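Ethylbenzene dehydrogenase alpha-subunit (Aromatoleum aromaticum, PDB 2IVF) is the large catalytic subunit of a molybdenum enzyme, carrying a molybdenum atom, two pterin guanosine dinucleotides and an iron-sulfur cluster. Local coordinates at residues V103-T112 / N123-N134; R748-D756 / T768-G776. All blocks are in the same frame, centred on the assembly; numbering follows the deposited sequence.

Interaction 1 is buried and polar, whereas interaction 2 is only partly buried and combines one backbone hydrogen bond and a bridging water with apolar packing. In 103-112 / 123-134 a strand outermost within this chain meets the loop that carries a cysteine ligand of the iron-sulfur cluster; side-chain amides, a carboxylate and two bridging waters link the two segments, and the beta-subunit packs against the same region. In 748-756 / 768-776 a chain leaving a helix lies along one leaving a short strand, and no other protein chain touches it. The centres are about 26 Å apart, yet the contacts touch where Thr112 CG2 lies 4.0 Å from Arg769 NH1.

Interaction 1: residues V103-T112 / N123-N134; sequences VWREEQAAQT and NPLGCQKGSAFN. With SF4 (iron/sulfur cluster), chain K.
The carboxylate of Glu106 and the amides of Gln108 and Asn123 are the flat groups that join strand 102-108 and the residues that follow it to 123-134. Leu125 O lies at the Gln108 amide, in its plane, and Thr112 N lies in the carbonyl plane of Asn123; Glu106 meets the Phe133 ring obliquely, the planes 82° apart, with OE1 3.3 Å from Phe133 CB. Asn134 N makes two weak hydrogen bonds to the carboxylate, one to each oxygen; the one to Glu106 OE2 is long, at 3.3 Å, but nearly straight. OE1 also bonds Tyr656, a second partner for a buried acid. With chi1 at 54°, Glu106 CG lies between its backbone N and carbonyl carbon, 3.2 Å from Gly130 O; the bend at chi2 then turns the carboxylate to Asn134 N.

Gln108 likewise bends at chi2, and its NE2 donates to Leu125 O at 2.8 Å. NE2 also bonds Gln229 O of the beta-subunit, so a single amide, with two N-H groups to give, ties loop and partner chain together. Past the end of the strand, Asn123 OD1 receives Thr112 N at 2.9 Å on a lone pair, while Ala110 CB packs on Pro124, which follows a cis peptide bond; a small methyl suits this close approach. One water bridges Glu106 O and Ser131 O, another Ala110 N and Pro124 O.

Cys127 SG binds an iron of the cluster (FE1) at 2.3 Å and accepts from Gly130 N. Gly126 and Gly130 both bring CA near sulfide S4; a side chain on Gly130 would strike that sulfide, whereas one on Gly126 would collide with Gln108 NE2. The loop that gives Cys127 to the cluster packs on the outermost strand of the three-stranded antiparallel sheet 76-80, 94-99, 102-108, in the iron-sulfur site of this molybdopterin oxidoreductase.

Interaction 2: residues R748-D756 / T768-G776; sequences RAVGVFAKD and TRFLSMGTG
An ST turn at Ser772 forms one side of this contact, in which the chain leaving helix 736-749 meets the chain that follows the short strand 767-769. Ser772 OG lies between its own backbone N and carbonyl carbon (chi1 83°), where it accepts from Gly774 N at 3.1 Å. A water links the same OG to Val750 O, the first carbonyl past the helix. The direct backbone link is Leu771 N to Val752 O, 2.8 Å long with an angle of 160° at the hydrogen; Phe770 CA adds a C-H...O contact to that oxygen.

Apolar side chains pack around these bonds. Val752 splits its branches, CG1 against Phe770 CB and CG2 at 3.5 Å from Gly774 CA, an approach that glycine permits. Gly751 and Gly774 both have positive phi, which suits a residue without a side chain. Val750 crosses Thr775 at about a right angle, meeting its methyl, while Thr775 OG1 bonds Asp486 and Tyr490. Ala754 CB lies 3.9 Å from Leu771 CD1. Nearer the strand, Thr768 sets CG2 over one face of the Phe753 ring, 3.4 Å from CE1.

Interaction 1: residues V103-T112 / N123-N134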
loop_
_atom_site.group_PDB
_atom_site.type_symbol
_atom_site.label_atom_id
_atom_site.label_comp_id
_atom_site.label_asym_id
_atom_site.label_seq_id
_atom_site.Cartn_x
_atom_site.Cartn_y
_atom_site.Cartn_z
ATOM N N VAL A 103 -11.432 17.218 -8.122
ATOM C CA VAL A 103 -10.920 16.751 -6.815
ATOM C C VAL A 103 -9.461 17.175 -6.647
ATOM O O VAL A 103 -8.556 16.663 -7.313
ATOM C CB VAL A 103 -11.014 15.229 -6.650
ATOM C CG1 VAL A 103 -10.375 14.786 -5.303
ATOM C CG2 VAL A 103 -12.492 14.754 -6.779
ATOM N N TRP A 104 -9.230 18.113 -5.755
ATOM C CA TRP A 104 -7.897 18.601 -5.490
ATOM C C TRP A 104 -7.120 17.645 -4.583
ATOM O O TRP A 104 -6.004 17.264 -4.889
ATOM C CB TRP A 104 -8.011 19.963 -4.856
ATOM C CG TRP A 104 -6.783 20.433 -4.238
ATOM C CD1 TRP A 104 -5.524 20.405 -4.748
ATOM C CD2 TRP A 104 -6.695 21.042 -2.969
ATOM N NE1 TRP A 104 -4.641 20.940 -3.819
ATOM C CE2 TRP A 104 -5.354 21.358 -2.735
ATOM C CE3 TRP A 104 -7.621 21.313 -1.979
ATOM C CZ2 TRP A 104 -4.937 21.942 -1.566
ATOM C CZ3 TRP A 104 -7.202 21.940 -0.836
ATOM C CH2 TRP A 104 -5.886 22.224 -0.633
ATOM N N ARG A 105 -7.726 17.264 -3.457
ATOM C CA ARG A 105 -7.065 16.358 -2.517
ATOM C C ARG A 105 -8.105 15.779 -1.594
ATOM O O ARG A 105 -9.290 16.167 -1.653
ATOM C CB ARG A 105 -6.036 17.104 -1.675
ATOM C CG ARG A 105 -6.668 18.033 -0.702
ATOM C CD ARG A 105 -5.642 18.755 0.096
ATOM N NE ARG A 105 -4.969 17.910 1.074
ATOM C CZ ARG A 105 -5.342 17.748 2.351
ATOM N NH1 ARG A 105 -6.421 18.313 2.824
ATOM N NH2 ARG A 105 -4.627 16.992 3.150
ATOM N N GLU A 106 -7.637 14.854 -0.755
ATOM C CA GLU A 106 -8.470 14.244 0.265
ATOM C C GLU A 106 -7.697 14.199 1.574
ATOM O O GLU A 106 -6.463 14.296 1.598
ATOM C CB GLU A 106 -8.859 12.838 -0.176
ATOM C CG GLU A 106 -7.650 11.942 -0.554
ATOM C CD GLU A 106 -7.397 11.942 -2.033
ATOM O OE1 GLU A 106 -8.162 11.296 -2.790
ATOM O OE2 GLU A 106 -6.422 12.575 -2.466
ATOM N N GLU A 107 -8.430 14.057 2.667
ATOM C CA GLU A 107 -7.828 13.895 3.960
ATOM C C GLU A 107 -8.780 13.165 4.903
ATOM O O GLU A 107 -10.002 13.403 4.884
ATOM C CB GLU A 107 -7.480 15.279 4.524
ATOM C CG GLU A 107 -6.838 15.244 5.910
ATOM C CD GLU A 107 -6.154 16.527 6.364
ATOM O OE1 GLU A 107 -6.008 17.512 5.587
ATOM O OE2 GLU A 107 -5.763 16.566 7.559
ATOM N N GLN A 108 -8.204 12.373 5.802
ATOM C CA GLN A 108 -9.013 11.568 6.712
ATOM C C GLN A 108 -9.841 12.468 7.586
ATOM O O GLN A 108 -9.345 13.440 8.115
ATOM C CB GLN A 108 -8.161 10.716 7.639
ATOM C CG GLN A 108 -7.326 9.662 6.952
ATOM C CD GLN A 108 -5.874 10.111 6.716
ATOM O OE1 GLN A 108 -5.609 11.232 6.203
ATOM N NE2 GLN A 108 -4.916 9.220 7.081
ATOM N N ALA A 109 -11.102 12.096 7.789
ATOM C CA ALA A 109 -11.937 12.819 8.717
ATOM C C ALA A 109 -11.537 12.510 10.159
ATOM O O ALA A 109 -11.599 13.392 10.983
ATOM C CB ALA A 109 -13.427 12.521 8.454
ATOM N N ALA A 110 -11.104 11.283 10.437
ATOM C CA ALA A 110 -10.660 10.882 11.787
ATOM C C ALA A 110 -11.803 11.114 12.810
ATOM O O ALA A 110 -11.674 11.850 13.803
ATOM C CB ALA A 110 -9.347 11.671 12.177
ATOM N N GLN A 111 -12.932 10.478 12.528
ATOM C CA GLN A 111 -14.147 10.583 13.323
ATOM C C GLN A 111 -14.688 9.173 13.618
ATOM O O GLN A 111 -15.895 8.944 13.579
ATOM C CB GLN A 111 -15.200 11.421 12.561
ATOM C CG GLN A 111 -14.802 12.890 12.443
ATOM C CD GLN A 111 -15.797 13.754 11.745
ATOM O OE1 GLN A 111 -16.509 13.335 10.862
ATOM N NE2 GLN A 111 -15.867 15.000 12.173
ATOM N N THR A 112 -13.791 8.259 13.957
ATOM C CA THR A 112 -14.184 6.882 14.307
ATOM C C THR A 112 -13.756 6.601 15.738
ATOM O O THR A 112 -12.622 6.218 15.996
ATOM C CB THR A 112 -13.601 5.878 13.343
ATOM O OG1 THR A 112 -13.884 6.300 12.018
ATOM C CG2 THR A 112 -14.153 4.468 13.606
ATOM N N ASN A 123 -8.877 6.202 14.866
ATOM C CA ASN A 123 -8.444 7.363 14.119
ATOM C C ASN A 123 -6.956 7.338 13.794
ATOM O O ASN A 123 -6.167 6.837 14.592
ATOM C CB ASN A 123 -8.751 8.592 14.911
ATOM C CG ASN A 123 -10.230 8.828 15.021
ATOM O OD1 ASN A 123 -10.962 8.617 14.055
ATOM N ND2 ASN A 123 -10.672 9.273 16.178
ATOM N N PRO A 124 -6.546 7.959 12.681
ATOM C CA PRO A 124 -7.357 8.603 11.663
ATOM C C PRO A 124 -7.824 7.716 10.563
ATOM O O PRO A 124 -8.533 8.204 9.676
ATOM C CB PRO A 124 -6.393 9.630 11.059
ATOM C CG PRO A 124 -5.028 9.002 11.175
ATOM C CD PRO A 124 -5.090 8.141 12.431
ATOM N N LEU A 125 -7.394 6.459 10.585
ATOM C CA LEU A 125 -7.586 5.559 9.458
ATOM C C LEU A 125 -6.788 6.055 8.255
ATOM O O LEU A 125 -5.933 6.933 8.390
ATOM C CB LEU A 125 -9.089 5.384 9.106
ATOM C CG LEU A 125 -9.959 4.671 10.158
ATOM C CD1 LEU A 125 -11.435 4.877 9.793
ATOM C CD2 LEU A 125 -9.550 3.167 10.329
ATOM N N GLY A 126 -7.042 5.455 7.086
ATOM C CA GLY A 126 -6.413 5.888 5.877
ATOM C C GLY A 126 -5.129 5.147 5.529
ATOM O O GLY A 126 -4.591 4.337 6.301
ATOM N N CYS A 127 -4.689 5.402 4.295
ATOM C CA CYS A 127 -3.433 4.898 3.802
ATOM C C CYS A 127 -2.935 5.793 2.689
ATOM O O CYS A 127 -3.619 6.780 2.296
ATOM C CB CYS A 127 -3.571 3.502 3.325
ATOM S SG CYS A 127 -4.275 3.286 1.648
ATOM N N GLN A 128 -1.761 5.464 2.174
ATOM C CA GLN A 128 -1.116 6.393 1.239
ATOM C C GLN A 128 -1.797 6.355 -0.150
ATOM O O GLN A 128 -1.799 7.352 -0.877
ATOM C CB GLN A 128 0.411 6.141 1.163
ATOM C CG GLN A 128 0.832 4.892 0.326
ATOM C CD GLN A 128 0.605 3.576 1.036
ATOM O OE1 GLN A 128 -0.355 3.426 1.807
ATOM N NE2 GLN A 128 1.436 2.588 0.737
ATOM N N LYS A 129 -2.402 5.220 -0.505
ATOM C CA LYS A 129 -3.054 5.113 -1.776
ATOM C C LYS A 129 -4.322 5.960 -1.713
ATOM O O LYS A 129 -4.561 6.766 -2.596
ATOM C CB LYS A 129 -3.410 3.685 -2.086
ATOM C CG LYS A 129 -2.236 2.837 -2.542
ATOM C CD LYS A 129 -1.410 2.291 -1.364
ATOM C CE LYS A 129 -2.187 1.285 -0.508
ATOM N NZ LYS A 129 -1.386 0.847 0.676
ATOM N N GLY A 130 -5.103 5.764 -0.659
ATOM C CA GLY A 130 -6.346 6.532 -0.431
ATOM C C GLY A 130 -6.116 8.021 -0.326
ATOM O O GLY A 130 -6.887 8.839 -0.867
ATOM N N SER A 131 -5.049 8.375 0.382
ATOM C CA SER A 131 -4.713 9.773 0.660
ATOM C C SER A 131 -4.104 10.505 -0.550
ATOM O O SER A 131 -3.831 11.718 -0.464
ATOM C CB SER A 131 -3.766 9.834 1.854
ATOM O OG SER A 131 -4.415 9.402 3.040
ATOM N N ALA A 132 -3.887 9.779 -1.643
ATOM C CA ALA A 132 -3.399 10.349 -2.923
ATOM C C ALA A 132 -4.292 9.975 -4.101
ATOM O O ALA A 132 -3.920 10.159 -5.262
ATOM C CB ALA A 132 -1.999 9.838 -3.200
ATOM N N PHE A 133 -5.505 9.523 -3.812
ATOM C CA PHE A 133 -6.397 9.058 -4.856
ATOM C C PHE A 133 -6.831 10.139 -5.865
ATOM O O PHE A 133 -7.119 9.849 -7.009
ATOM C CB PHE A 133 -7.634 8.354 -4.255
ATOM C CG PHE A 133 -8.335 7.572 -5.293
ATOM C CD1 PHE A 133 -7.772 6.393 -5.708
ATOM C CD2 PHE A 133 -9.458 8.058 -5.936
ATOM C CE1 PHE A 133 -8.349 5.659 -6.751
ATOM C CE2 PHE A 133 -10.027 7.335 -6.977
ATOM C CZ PHE A 133 -9.451 6.142 -7.378
ATOM N N ASN A 134 -6.806 11.415 -5.479
ATOM C CA ASN A 134 -7.050 12.458 -6.437
ATOM C C ASN A 134 -6.162 12.328 -7.674
ATOM O O ASN A 134 -6.547 12.716 -8.770
ATOM C CB ASN A 134 -6.803 13.822 -5.770
ATOM C CG ASN A 134 -5.302 14.123 -5.553
ATOM O OD1 ASN A 134 -4.755 13.923 -4.457
ATOM N ND2 ASN A 134 -4.668 14.688 -6.576
HETATM FE FE1 SF4 K . -6.541 3.005 1.978
HETATM FE FE2 SF4 K . -8.644 3.227 3.682
HETATM FE FE3 SF4 K . -8.968 3.875 1.118
HETATM FE FE4 SF4 K . -8.616 1.247 1.825
HETATM S S1 SF4 K . -10.417 2.532 2.303
HETATM S S2 SF4 K . -7.586 2.415 0.059
HETATM S S3 SF4 K . -7.203 1.518 3.603
HETATM S S4 SF4 K . -7.602 4.967 2.618
HETATM O O HOH W 1 -3.837 13.620 1.416
HETATM O O HOH W 2 -11.158 8.798 8.914
#

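Interaction 2: residues R748-D756 / T768-G776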
loop_
_atom_site.group_PDB
_atom_site.type_symbol
_atom_site.label_atom_id
_atom_site.label_comp_id
_atom_site.label_asym_id
_atom_site.label_seq_id
_atom_site.Cartn_x
_atom_site.Cartn_y
_atom_site.Cartn_z
ATOM N N ARG A 748 -31.041 -1.739 6.752
ATOM C CA ARG A 748 -32.015 -1.477 7.823
ATOM C C ARG A 748 -32.921 -2.677 8.099
ATOM O O ARG A 748 -33.281 -2.966 9.234
ATOM C CB ARG A 748 -32.894 -0.276 7.470
ATOM C CG ARG A 748 -32.166 1.076 7.453
ATOM C CD ARG A 748 -32.944 2.084 6.642
ATOM N NE ARG A 748 -34.055 2.622 7.390
ATOM C CZ ARG A 748 -35.079 3.286 6.864
ATOM N NH1 ARG A 748 -35.180 3.467 5.563
ATOM N NH2 ARG A 748 -36.022 3.736 7.650
ATOM N N ALA A 749 -33.304 -3.339 7.026
ATOM C CA ALA A 749 -34.202 -4.466 7.051
ATOM C C ALA A 749 -33.561 -5.662 7.732
ATOM O O ALA A 749 -34.247 -6.391 8.425
ATOM C CB ALA A 749 -34.618 -4.824 5.609
ATOM N N VAL A 750 -32.270 -5.853 7.548
ATOM C CA VAL A 750 -31.554 -7.012 8.109
ATOM C C VAL A 750 -30.785 -6.735 9.395
ATOM O O VAL A 750 -29.987 -7.565 9.835
ATOM C CB VAL A 750 -30.607 -7.642 7.061
ATOM C CG1 VAL A 750 -31.417 -7.980 5.816
ATOM C CG2 VAL A 750 -29.398 -6.735 6.695
ATOM N N GLY A 751 -30.967 -5.546 9.950
ATOM C CA GLY A 751 -30.323 -5.185 11.213
ATOM C C GLY A 751 -28.883 -4.712 11.168
ATOM O O GLY A 751 -28.237 -4.530 12.210
ATOM N N VAL A 752 -28.345 -4.533 9.977
ATOM C CA VAL A 752 -26.963 -4.073 9.824
ATOM C C VAL A 752 -26.903 -2.586 10.143
ATOM O O VAL A 752 -25.956 -2.120 10.774
ATOM C CB VAL A 752 -26.439 -4.417 8.406
ATOM C CG1 VAL A 752 -25.196 -3.621 8.032
ATOM C CG2 VAL A 752 -26.225 -5.957 8.293
ATOM N N PHE A 753 -27.943 -1.874 9.755
ATOM C CA PHE A 753 -28.136 -0.493 10.179
ATOM C C PHE A 753 -29.337 -0.531 11.097
ATOM O O PHE A 753 -30.196 -1.412 10.987
ATOM C CB PHE A 753 -28.439 0.396 8.978
ATOM C CG PHE A 753 -27.239 0.800 8.142
ATOM C CD1 PHE A 753 -25.958 0.337 8.385
ATOM C CD2 PHE A 753 -27.438 1.615 7.029
ATOM C CE1 PHE A 753 -24.904 0.704 7.571
ATOM C CE2 PHE A 753 -26.380 1.979 6.197
ATOM C CZ PHE A 753 -25.125 1.518 6.461
ATOM N N ALA A 754 -29.410 0.445 11.999
ATOM C CA ALA A 754 -30.613 0.667 12.765
ATOM C C ALA A 754 -31.784 0.884 11.845
ATOM O O ALA A 754 -31.643 1.396 10.707
ATOM C CB ALA A 754 -30.433 1.845 13.682
ATOM N N LYS A 755 -32.959 0.475 12.301
ATOM C CA LYS A 755 -34.177 0.631 11.487
ATOM C C LYS A 755 -34.464 2.082 11.068
ATOM O O LYS A 755 -34.999 2.318 10.008
ATOM C CB LYS A 755 -35.373 0.066 12.209
ATOM C CG LYS A 755 -35.837 0.932 13.360
ATOM C CD LYS A 755 -37.020 0.316 14.131
ATOM C CE LYS A 755 -37.449 1.274 15.288
ATOM N NZ LYS A 755 -38.434 0.679 16.283
ATOM N N ASP A 756 -34.109 3.042 11.904
ATOM C CA ASP A 756 -34.281 4.480 11.590
ATOM C C ASP A 756 -33.044 5.171 10.966
ATOM O O ASP A 756 -32.974 6.385 10.874
ATOM C CB ASP A 756 -34.722 5.224 12.870
ATOM C CG ASP A 756 -33.660 5.221 13.970
ATOM O OD1 ASP A 756 -32.605 4.559 13.834
ATOM O OD2 ASP A 756 -33.897 5.905 14.990
ATOM N N THR A 768 -21.088 4.810 9.670
ATOM C CA THR A 768 -21.738 4.215 10.820
ATOM C C THR A 768 -21.236 2.806 11.077
ATOM O O THR A 768 -21.055 2.030 10.142
ATOM C CB THR A 768 -23.305 4.187 10.691
ATOM O OG1 THR A 768 -23.825 4.038 12.003
ATOM C CG2 THR A 768 -23.873 3.047 9.801
ATOM N N ARG A 769 -21.004 2.497 12.353
ATOM C CA ARG A 769 -20.756 1.113 12.787
ATOM C C ARG A 769 -21.907 0.208 12.419
ATOM O O ARG A 769 -23.064 0.549 12.583
ATOM C CB ARG A 769 -20.531 1.064 14.305
ATOM C CG ARG A 769 -19.107 1.325 14.682
ATOM C CD ARG A 769 -19.040 1.647 16.082
ATOM N NE ARG A 769 -17.761 1.328 16.683
ATOM C CZ ARG A 769 -16.755 2.173 16.888
ATOM N NH1 ARG A 769 -16.771 3.379 16.375
ATOM N NH2 ARG A 769 -15.704 1.751 17.572
ATOM N N PHE A 770 -21.603 -0.968 11.920
ATOM C CA PHE A 770 -22.664 -1.919 11.674
ATOM C C PHE A 770 -23.130 -2.580 12.953
ATOM O O PHE A 770 -22.366 -2.709 13.941
ATOM C CB PHE A 770 -22.308 -2.901 10.556
ATOM C CG PHE A 770 -21.082 -3.762 10.774
ATOM C CD1 PHE A 770 -21.114 -4.866 11.646
ATOM C CD2 PHE A 770 -19.986 -3.617 9.939
ATOM C CE1 PHE A 770 -19.990 -5.726 11.754
ATOM C CE2 PHE A 770 -18.906 -4.480 10.024
ATOM C CZ PHE A 770 -18.910 -5.534 10.920
ATOM N N LEU A 771 -24.392 -2.934 12.986
ATOM C CA LEU A 771 -24.980 -3.421 14.221
ATOM C C LEU A 771 -25.191 -4.938 14.232
ATOM O O LEU A 771 -25.647 -5.515 15.219
ATOM C CB LEU A 771 -26.300 -2.720 14.466
ATOM C CG LEU A 771 -26.198 -1.194 14.543
ATOM C CD1 LEU A 771 -27.579 -0.633 14.762
ATOM C CD2 LEU A 771 -25.256 -0.810 15.692
ATOM N N SER A 772 -24.894 -5.568 13.124
ATOM C CA SER A 772 -25.006 -7.026 13.033
ATOM C C SER A 772 -24.310 -7.511 11.769
ATOM O O SER A 772 -23.904 -6.700 10.934
ATOM C CB SER A 772 -26.458 -7.473 13.001
ATOM O OG SER A 772 -26.977 -7.379 11.718
ATOM N N MET A 773 -24.169 -8.837 11.656
ATOM C CA MET A 773 -23.580 -9.456 10.498
ATOM C C MET A 773 -24.626 -9.753 9.403
ATOM O O MET A 773 -24.311 -10.459 8.431
ATOM C CB MET A 773 -22.882 -10.786 10.908
ATOM C CG MET A 773 -21.655 -10.674 11.801
ATOM S SD MET A 773 -20.388 -9.676 11.104
ATOM C CE MET A 773 -19.361 -9.429 12.545
ATOM N N GLY A 774 -25.833 -9.229 9.547
ATOM C CA GLY A 774 -26.882 -9.402 8.547
ATOM C C GLY A 774 -27.465 -10.791 8.630
ATOM O O GLY A 774 -27.494 -11.378 9.694
ATOM N N THR A 775 -27.898 -11.337 7.492
ATOM C CA THR A 775 -28.703 -12.567 7.469
ATOM C C THR A 775 -27.972 -13.726 6.773
ATOM O O THR A 775 -28.530 -14.819 6.654
ATOM C CB THR A 775 -30.041 -12.323 6.738
ATOM O OG1 THR A 775 -29.780 -11.858 5.414
ATOM C CG2 THR A 775 -30.895 -11.315 7.463
ATOM N N GLY A 776 -26.745 -13.491 6.314
ATOM C CA GLY A 776 -26.008 -14.485 5.517
ATOM C C GLY A 776 -25.187 -15.351 6.434
ATOM O O GLY A 776 -25.409 -15.377 7.645
HETATM O O HOH W 3 -29.563 -8.537 12.260
#